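PDB 3GG9: D-3-phosphoglycerate dehydrogenase oxidoreductase protein from Ralstonia solanacearum, which probably binds NAD and acts as a phosphoglycerate dehydrogenase of the D-isomer specific 2-hydroxyacid dehydrogenase family. Local coordinates for residues 43-57 and 68-82. Sequence-based numbering, arbitrary orientation.
Sequences AARVADVEALVLIRE and RLPKLKIISQTGRVS. Unlike the reference sequence in segment 43-57: L52 (reference Ile). With SO4 (sulfate ion), chain E.
L54 lays its CD1 methyl obliquely across I75, 3.7 Å from CG2, and its CB meets Q77 OE1. The parallel strands 51-54 and 74-77 run 4.7 Å apart at their closest axis approach. S76 N gives a nearly straight bond to L52 O (171°). L52 N donates to I74 O, and L54 N to S76 O. E50 O takes two amides, K73 N and I74 N. E50 OE1 and K73 NZ form a salt bridge (3.2 Å) with a weak hydrogen bond, while E50 OE2 is bonded to K4 N.

At the other end T78 OG1 sits between its backbone N and carbonyl carbon (chi1 54°). There it donates to L54 O (2.8 Å), in the carbonyl plane on a lone pair, and accepts from R56 N (2.8 Å). In the conformer given, one of two, the R56 chain bends at chi2 and chi3 and its NH2 bonds to T78 O (2.7 Å) in the guanidinium plane, and to R80 O at longer range. Q77 NE2 bridges R56 O and T78 O. A sulfate, probably from the crystallisation liquor, lies over one guanidinium face and accepts from R80 N.

L69 CD2 meets V46 CG2 (3.8 Å), joining the residue just past helix 39-45 to the turn before strand 74-77. The two strands belong to a beta-alpha-beta unit with helix 63-66. Strand 51-54 is central in the five-stranded parallel sheet, next to 4-7; strand 74-77 lies between it and 100-102. Helix 306-324 packs on the V53 and S76 face.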
loop_
_atom_site.group_PDB
_atom_site.type_symbol
_atom_site.label_atom_id
_atom_site.label_comp_id
_atom_site.label_asym_id
_atom_site.label_seq_id
_atom_site.Cartn_x
_atom_site.Cartn_y
_atom_site.Cartn_z
ATOM N N ALA A 43 -18.751 -22.013 25.650
ATOM C CA ALA A 43 -19.257 -23.383 25.792
ATOM C C ALA A 43 -20.753 -23.499 25.482
ATOM O O ALA A 43 -21.180 -24.472 24.864
ATOM C CB ALA A 43 -18.948 -23.934 27.160
ATOM N N ALA A 44 -21.536 -22.503 25.893
ATOM C CA ALA A 44 -22.960 -22.445 25.553
ATOM C C ALA A 44 -23.181 -22.243 24.054
ATOM O O ALA A 44 -24.144 -22.770 23.487
ATOM C CB ALA A 44 -23.654 -21.344 26.348
ATOM N N ARG A 45 -22.281 -21.492 23.416
ATOM C CA ARG A 45 -22.408 -21.224 21.989
ATOM C C ARG A 45 -22.121 -22.471 21.146
ATOM O O ARG A 45 -22.796 -22.703 20.153
ATOM C CB ARG A 45 -21.540 -20.034 21.561
ATOM C CG ARG A 45 -22.265 -19.025 20.663
ATOM C CD ARG A 45 -23.192 -18.116 21.473
ATOM N NE ARG A 45 -23.933 -17.165 20.652
ATOM C CZ ARG A 45 -25.107 -17.409 20.078
ATOM N NH1 ARG A 45 -25.699 -18.588 20.222
ATOM N NH2 ARG A 45 -25.691 -16.468 19.346
ATOM N N VAL A 46 -21.162 -23.293 21.569
ATOM C CA VAL A 46 -20.807 -24.514 20.817
ATOM C C VAL A 46 -21.192 -25.852 21.506
ATOM O O VAL A 46 -20.581 -26.901 21.265
ATOM C CB VAL A 46 -19.309 -24.508 20.370
ATOM C CG1 VAL A 46 -19.040 -23.342 19.420
ATOM C CG2 VAL A 46 -18.344 -24.458 21.560
ATOM N N ALA A 47 -22.236 -25.810 22.332
ATOM C CA ALA A 47 -22.628 -26.947 23.177
ATOM C C ALA A 47 -22.943 -28.235 22.414
ATOM O O ALA A 47 -22.583 -29.327 22.864
ATOM C CB ALA A 47 -23.797 -26.555 24.088
ATOM N N ASP A 48 -23.582 -28.107 21.256
ATOM C CA ASP A 48 -23.993 -29.278 20.477
ATOM C C ASP A 48 -23.025 -29.703 19.379
ATOM O O ASP A 48 -23.293 -30.682 18.679
ATOM C CB ASP A 48 -25.365 -29.040 19.838
ATOM C CG ASP A 48 -26.457 -28.779 20.861
ATOM O OD1 ASP A 48 -26.481 -29.468 21.911
ATOM O OD2 ASP A 48 -27.298 -27.888 20.605
ATOM N N VAL A 49 -21.915 -28.991 19.200
ATOM C CA VAL A 49 -21.085 -29.292 18.027
ATOM C C VAL A 49 -20.151 -30.460 18.254
ATOM O O VAL A 49 -19.561 -30.607 19.314
ATOM C CB VAL A 49 -20.365 -28.030 17.396
ATOM C CG1 VAL A 49 -21.016 -26.735 17.863
ATOM C CG2 VAL A 49 -18.860 -28.021 17.621
ATOM N N GLU A 50 -20.037 -31.302 17.241
ATOM C CA GLU A 50 -19.139 -32.418 17.287
ATOM C C GLU A 50 -17.824 -32.063 16.610
ATOM O O GLU A 50 -16.788 -32.662 16.916
ATOM C CB GLU A 50 -19.786 -33.620 16.601
ATOM C CG GLU A 50 -21.184 -33.943 17.130
ATOM C CD GLU A 50 -22.020 -34.687 16.115
ATOM O OE1 GLU A 50 -21.783 -35.900 15.921
ATOM O OE2 GLU A 50 -22.910 -34.056 15.506
ATOM N N ALA A 51 -17.858 -31.103 15.685
ATOM C CA ALA A 51 -16.631 -30.669 14.995
ATOM C C ALA A 51 -16.485 -29.164 14.982
ATOM O O ALA A 51 -17.404 -28.438 14.620
ATOM C CB ALA A 51 -16.542 -31.239 13.573
ATOM N N LEU A 52 -15.308 -28.698 15.374
ATOM C CA LEU A 52 -15.073 -27.275 15.507
ATOM C C LEU A 52 -13.975 -26.908 14.531
ATOM O O LEU A 52 -12.919 -27.526 14.536
ATOM C CB LEU A 52 -14.644 -26.968 16.942
ATOM C CG LEU A 52 -14.826 -25.601 17.577
ATOM C CD1 LEU A 52 -16.226 -25.042 17.386
ATOM C CD2 LEU A 52 -14.506 -25.749 19.043
ATOM N N VAL A 53 -14.244 -25.921 13.678
ATOM C CA VAL A 53 -13.222 -25.368 12.806
ATOM C C VAL A 53 -12.731 -24.035 13.383
ATOM O O VAL A 53 -13.523 -23.109 13.617
ATOM C CB VAL A 53 -13.709 -25.184 11.355
ATOM C CG1 VAL A 53 -12.579 -24.588 10.467
ATOM C CG2 VAL A 53 -14.187 -26.530 10.797
ATOM N N LEU A 54 -11.424 -23.970 13.622
ATOM C CA LEU A 54 -10.786 -22.771 14.157
ATOM C C LEU A 54 -10.044 -22.021 13.055
ATOM O O LEU A 54 -9.376 -22.633 12.211
ATOM C CB LEU A 54 -9.809 -23.132 15.282
ATOM C CG LEU A 54 -10.355 -23.817 16.545
ATOM C CD1 LEU A 54 -9.243 -24.043 17.563
ATOM C CD2 LEU A 54 -11.468 -22.986 17.174
ATOM N N ILE A 55 -10.177 -20.699 13.078
ATOM C CA ILE A 55 -9.471 -19.797 12.174
ATOM C C ILE A 55 -8.200 -19.323 12.854
ATOM O O ILE A 55 -8.232 -18.464 13.735
ATOM C CB ILE A 55 -10.349 -18.606 11.725
ATOM C CG1 ILE A 55 -11.690 -19.101 11.171
ATOM C CG2 ILE A 55 -9.588 -17.710 10.718
ATOM C CD1 ILE A 55 -12.602 -18.005 10.623
ATOM N N ARG A 56 -7.092 -19.924 12.435
ATOM C CA ARG A 56 -5.778 -19.610 12.973
ATOM C C ARG A 56 -5.763 -19.573 14.505
ATOM O O ARG A 56 -6.238 -20.504 15.145
ATOM C CB ARG A 56 -5.225 -18.338 12.310
ATOM C CG ARG A 56 -4.963 -18.546 10.811
ATOM C CD ARG A 56 -4.041 -19.740 10.563
ATOM N NE ARG A 56 -2.801 -19.655 11.339
ATOM C CZ ARG A 56 -2.352 -20.586 12.183
ATOM N NH1 ARG A 56 -1.219 -20.385 12.839
ATOM N NH2 ARG A 56 -3.019 -21.717 12.368
ATOM N N GLU A 57 -5.255 -18.498 15.100
ATOM C CA GLU A 57 -5.219 -18.415 16.565
ATOM C C GLU A 57 -6.293 -17.521 17.179
ATOM O O GLU A 57 -6.120 -17.024 18.295
ATOM C CB GLU A 57 -3.832 -17.967 17.043
ATOM C CG GLU A 57 -2.680 -18.849 16.554
ATOM C CD GLU A 57 -1.663 -19.156 17.659
ATOM O OE1 GLU A 57 -0.958 -20.190 17.555
ATOM O OE2 GLU A 57 -1.576 -18.380 18.638
ATOM N N ARG A 68 -16.274 -28.432 29.540
ATOM C CA ARG A 68 -17.654 -28.013 29.317
ATOM C C ARG A 68 -18.244 -28.447 27.974
ATOM O O ARG A 68 -19.350 -28.028 27.625
ATOM C CB ARG A 68 -17.763 -26.504 29.452
ATOM C CG ARG A 68 -17.660 -25.981 30.871
ATOM C CD ARG A 68 -18.063 -24.509 30.888
ATOM N NE ARG A 68 -17.907 -23.790 32.159
ATOM C CZ ARG A 68 -16.854 -23.834 32.979
ATOM N NH1 ARG A 68 -15.779 -24.574 32.714
ATOM N NH2 ARG A 68 -16.881 -23.110 34.089
ATOM N N LEU A 69 -17.517 -29.279 27.227
ATOM C CA LEU A 69 -17.967 -29.693 25.892
ATOM C C LEU A 69 -17.975 -31.215 25.684
ATOM O O LEU A 69 -17.078 -31.763 25.037
ATOM C CB LEU A 69 -17.130 -29.013 24.795
ATOM C CG LEU A 69 -17.137 -27.488 24.621
ATOM C CD1 LEU A 69 -16.218 -27.094 23.449
ATOM C CD2 LEU A 69 -18.553 -26.942 24.430
ATOM N N PRO A 70 -19.008 -31.902 26.208
ATOM C CA PRO A 70 -19.063 -33.364 26.108
ATOM C C PRO A 70 -19.173 -33.925 24.674
ATOM O O PRO A 70 -18.638 -35.009 24.398
ATOM C CB PRO A 70 -20.312 -33.722 26.926
ATOM C CG PRO A 70 -21.141 -32.495 26.937
ATOM C CD PRO A 70 -20.180 -31.352 26.923
ATOM N N LYS A 71 -19.818 -33.187 23.768
ATOM C CA LYS A 71 -20.089 -33.713 22.422
ATOM C C LYS A 71 -18.947 -33.547 21.413
ATOM O O LYS A 71 -19.010 -34.108 20.312
ATOM C CB LYS A 71 -21.389 -33.122 21.864
ATOM C CG LYS A 71 -22.533 -33.129 22.861
ATOM C CD LYS A 71 -23.842 -33.516 22.215
ATOM C CE LYS A 71 -24.926 -33.720 23.264
ATOM N NZ LYS A 71 -24.487 -34.649 24.352
ATOM N N LEU A 72 -17.908 -32.789 21.780
ATOM C CA LEU A 72 -16.821 -32.462 20.847
ATOM C C LEU A 72 -15.948 -33.661 20.534
ATOM O O LEU A 72 -15.432 -34.313 21.446
ATOM C CB LEU A 72 -15.944 -31.330 21.396
ATOM C CG LEU A 72 -14.828 -30.856 20.445
ATOM C CD1 LEU A 72 -15.424 -30.279 19.151
ATOM C CD2 LEU A 72 -13.929 -29.832 21.106
ATOM N N LYS A 73 -15.773 -33.937 19.243
ATOM C CA LYS A 73 -14.958 -35.060 18.786
ATOM C C LYS A 73 -13.731 -34.630 17.981
ATOM O O LYS A 73 -12.695 -35.302 18.013
ATOM C CB LYS A 73 -15.809 -36.012 17.943
ATOM C CG LYS A 73 -16.942 -36.680 18.721
ATOM C CD LYS A 73 -17.635 -37.754 17.896
ATOM C CE LYS A 73 -18.855 -37.216 17.174
ATOM N NZ LYS A 73 -19.937 -38.237 17.147
ATOM N N ILE A 74 -13.869 -33.527 17.244
ATOM C CA ILE A 74 -12.849 -33.040 16.315
ATOM C C ILE A 74 -12.641 -31.530 16.460
ATOM O O ILE A 74 -13.600 -30.762 16.515
ATOM C CB ILE A 74 -13.271 -33.342 14.843
ATOM C CG1 ILE A 74 -13.292 -34.850 14.583
ATOM C CG2 ILE A 74 -12.352 -32.632 13.842
ATOM C CD1 ILE A 74 -14.191 -35.289 13.390
ATOM N N ILE A 75 -11.381 -31.113 16.530
ATOM C CA ILE A 75 -11.012 -29.730 16.266
ATOM C C ILE A 75 -10.191 -29.739 14.987
ATOM O O ILE A 75 -9.179 -30.456 14.888
ATOM C CB ILE A 75 -10.204 -29.117 17.415
ATOM C CG1 ILE A 75 -11.071 -29.019 18.671
ATOM C CG2 ILE A 75 -9.695 -27.696 17.044
ATOM C CD1 ILE A 75 -10.245 -28.931 19.943
ATOM N N SER A 76 -10.651 -28.983 13.993
ATOM C CA SER A 76 -9.915 -28.865 12.739
ATOM C C SER A 76 -9.320 -27.465 12.606
ATOM O O SER A 76 -10.046 -26.484 12.507
ATOM C CB SER A 76 -10.804 -29.188 11.527
ATOM O OG SER A 76 -9.974 -29.377 10.390
ATOM N N GLN A 77 -7.991 -27.411 12.609
ATOM C CA GLN A 77 -7.223 -26.181 12.607
ATOM C C GLN A 77 -6.869 -25.775 11.196
ATOM O O GLN A 77 -6.285 -26.576 10.440
ATOM C CB GLN A 77 -5.922 -26.392 13.389
ATOM C CG GLN A 77 -5.076 -25.162 13.550
ATOM C CD GLN A 77 -5.854 -24.067 14.221
ATOM O OE1 GLN A 77 -6.361 -24.236 15.319
ATOM N NE2 GLN A 77 -5.994 -22.950 13.541
ATOM N N THR A 78 -7.207 -24.529 10.854
ATOM C CA THR A 78 -6.723 -23.908 9.623
ATOM C C THR A 78 -5.253 -23.545 9.861
ATOM O O THR A 78 -4.923 -22.939 10.877
ATOM C CB THR A 78 -7.559 -22.640 9.220
ATOM O OG1 THR A 78 -7.605 -21.719 10.315
ATOM C CG2 THR A 78 -8.981 -23.005 8.767
ATOM N N GLY A 79 -4.371 -23.965 8.961
ATOM C CA GLY A 79 -2.945 -23.768 9.147
ATOM C C GLY A 79 -2.342 -24.705 10.184
ATOM O O GLY A 79 -2.969 -25.689 10.586
ATOM N N ARG A 80 -1.124 -24.386 10.622
ATOM C CA ARG A 80 -0.330 -25.259 11.500
ATOM C C ARG A 80 -0.808 -25.300 12.963
ATOM O O ARG A 80 -1.380 -24.339 13.481
ATOM C CB ARG A 80 1.160 -24.866 11.435
ATOM C CG ARG A 80 1.517 -23.568 12.178
ATOM C CD ARG A 80 2.812 -22.926 11.655
ATOM N NE ARG A 80 4.013 -23.402 12.350
ATOM C CZ ARG A 80 4.485 -22.897 13.493
ATOM N NH1 ARG A 80 5.589 -23.401 14.033
ATOM N NH2 ARG A 80 3.860 -21.891 14.103
ATOM N N VAL A 81 -0.565 -26.434 13.612
ATOM C CA VAL A 81 -0.804 -26.587 15.045
ATOM C C VAL A 81 0.547 -26.571 15.747
ATOM O O VAL A 81 1.412 -27.408 15.457
ATOM C CB VAL A 81 -1.543 -27.914 15.383
ATOM C CG1 VAL A 81 -1.864 -27.984 16.877
ATOM C CG2 VAL A 81 -2.818 -28.049 14.573
ATOM N N SER A 82 0.731 -25.613 16.652
ATOM C CA SER A 82 1.987 -25.503 17.403
ATOM C C SER A 82 2.073 -26.545 18.518
ATOM O O SER A 82 1.156 -26.681 19.334
ATOM C CB SER A 82 2.176 -24.091 17.966
ATOM O OG SER A 82 1.220 -23.799 18.970
HETATM S S SO4 E . 0.165 -20.812 9.242
HETATM O O1 SO4 E . -1.172 -20.264 9.149
HETATM O O2 SO4 E . 0.100 -22.250 9.427
HETATM O O3 SO4 E . 0.884 -20.524 8.008
HETATM O O4 SO4 E . 0.833 -20.172 10.375
HETATM O O HOH W 1 -21.686 -26.965 26.763
HETATM O O HOH W 2 -20.278 -30.461 23.618
#